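Local atomic coordinates of cell division topological specificity factor (PDB entry 3KU7), a protein that probably prevents MinC and MinD from inhibiting division at internal sites while permitting inhibition at the poles, so that the septum forms at mid-cell. Residues E40-K43 against E44-V48. Numbering follows the deposited sequence.
Sequences EMRK and EIIAV
Glu40 to Lys43 form one turn of the alpha-helix 38-53 and Glu44 to Ala47 the next, joined by four i to i+4 backbone hydrogen bonds. Ile46 N to Arg42 O is 2.8 Å. Ile45 N to Met41 O is also 2.8 Å, Ala47 N to Lys43 O 2.9 Å, and Glu44 N to Glu40 O 3.1 Å.

Glu40 and Glu44 run side by side and point the same way. Their carboxylate planes are 28° apart, and Glu40 OE1 lies 4.2 Å from Glu44 OE2. Both oxygens hydrogen-bond to the one hydroxyl of Tyr52 of the second subunit. Lys51 of that subunit forms a salt bridge with Glu44 OE2, which would probably ease the repulsion. One residue further on, Met41 CG makes a loose apolar contact with Ile45 CG1 at 4.5 Å. Ile45 CG1 sits beside its own backbone N (chi1 -67°), which turns it back toward Met41. Arg42 CG lies 4.3 Å from Ile46 CG1.

Different faces of the helix serve different neighbours. Arg42 packs on Phe60 and Ile46 on Ile58, both of strand 57-61 in the three-stranded antiparallel sheet; the guanidinium of Arg42 forms a salt bridge with Glu39. Met41, Glu44, Ile45 and Val48 pack against the second subunit, where Ile45 meets its own counterpart.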
loop_
_atom_site.group_PDB
_atom_site.type_symbol
_atom_site.label_atom_id
_atom_site.label_comp_id
_atom_site.label_asym_id
_atom_site.label_seq_id
_atom_site.Cartn_x
_atom_site.Cartn_y
_atom_site.Cartn_z
ATOM N N GLU A 40 6.014 -10.883 5.088
ATOM C CA GLU A 40 7.280 -10.411 4.600
ATOM C C GLU A 40 7.053 -9.248 3.675
ATOM O O GLU A 40 7.840 -8.306 3.633
ATOM C CB GLU A 40 8.001 -11.535 3.868
ATOM C CG GLU A 40 9.353 -11.872 4.461
ATOM C CD GLU A 40 10.487 -11.660 3.476
ATOM O OE1 GLU A 40 11.045 -10.539 3.429
ATOM O OE2 GLU A 40 10.816 -12.621 2.738
ATOM N N MET A 41 5.970 -9.302 2.927
ATOM C CA MET A 41 5.696 -8.223 2.008
ATOM C C MET A 41 5.277 -6.969 2.793
ATOM O O MET A 41 5.685 -5.844 2.484
ATOM C CB MET A 41 4.609 -8.677 1.051
ATOM C CG MET A 41 4.682 -8.058 -0.306
ATOM S SD MET A 41 3.216 -8.528 -1.218
ATOM C CE MET A 41 3.655 -8.106 -2.840
ATOM N N ARG A 42 4.477 -7.180 3.827
ATOM C CA ARG A 42 3.997 -6.088 4.656
ATOM C C ARG A 42 5.192 -5.337 5.142
ATOM O O ARG A 42 5.350 -4.139 4.894
ATOM C CB ARG A 42 3.255 -6.649 5.862
ATOM C CG ARG A 42 2.609 -5.616 6.754
ATOM C CD ARG A 42 2.355 -6.244 8.112
ATOM N NE ARG A 42 3.619 -6.603 8.755
ATOM C CZ ARG A 42 3.721 -7.352 9.852
ATOM N NH1 ARG A 42 2.629 -7.835 10.427
ATOM N NH2 ARG A 42 4.915 -7.606 10.381
ATOM N N LYS A 43 6.040 -6.083 5.836
ATOM C CA LYS A 43 7.240 -5.533 6.419
ATOM C C LYS A 43 8.040 -4.712 5.432
ATOM O O LYS A 43 8.422 -3.579 5.741
ATOM C CB LYS A 43 8.116 -6.651 6.994
ATOM C CG LYS A 43 7.464 -7.475 8.122
ATOM C CD LYS A 43 8.465 -8.416 8.838
ATOM C CE LYS A 43 7.776 -9.589 9.545
ATOM N NZ LYS A 43 8.033 -9.628 11.019
ATOM N N GLU A 44 8.287 -5.262 4.244
ATOM C CA GLU A 44 9.081 -4.531 3.257
ATOM C C GLU A 44 8.345 -3.310 2.718
ATOM O O GLU A 44 8.944 -2.251 2.531
ATOM C CB GLU A 44 9.531 -5.448 2.105
ATOM C CG GLU A 44 11.068 -5.473 1.917
ATOM C CD GLU A 44 11.554 -6.193 0.652
ATOM O OE1 GLU A 44 11.992 -5.523 -0.321
ATOM O OE2 GLU A 44 11.510 -7.440 0.643
ATOM N N ILE A 45 7.047 -3.452 2.485
ATOM C CA ILE A 45 6.269 -2.331 1.989
ATOM C C ILE A 45 6.372 -1.177 2.976
ATOM O O ILE A 45 6.599 -0.025 2.604
ATOM C CB ILE A 45 4.805 -2.673 1.844
ATOM C CG1 ILE A 45 4.616 -3.703 0.736
ATOM C CG2 ILE A 45 4.040 -1.402 1.517
ATOM C CD1 ILE A 45 4.994 -3.184 -0.587
ATOM N N ILE A 46 6.193 -1.497 4.251
ATOM C CA ILE A 46 6.271 -0.477 5.290
ATOM C C ILE A 46 7.682 0.109 5.288
ATOM O O ILE A 46 7.878 1.325 5.329
ATOM C CB ILE A 46 6.020 -1.043 6.694
ATOM C CG1 ILE A 46 4.780 -1.931 6.706
ATOM C CG2 ILE A 46 5.863 0.117 7.672
ATOM C CD1 ILE A 46 3.565 -1.185 6.439
ATOM N N ALA A 47 8.675 -0.766 5.220
ATOM C CA ALA A 47 10.055 -0.310 5.214
ATOM C C ALA A 47 10.261 0.760 4.144
ATOM O O ALA A 47 10.902 1.777 4.375
ATOM C CB ALA A 47 10.981 -1.472 4.966
ATOM N N VAL A 48 9.686 0.547 2.971
ATOM C CA VAL A 48 9.842 1.507 1.886
ATOM C C VAL A 48 9.184 2.825 2.205
ATOM O O VAL A 48 9.738 3.901 1.946
ATOM C CB VAL A 48 9.273 0.956 0.549
ATOM C CG1 VAL A 48 9.370 2.017 -0.547
ATOM C CG2 VAL A 48 10.024 -0.307 0.171
#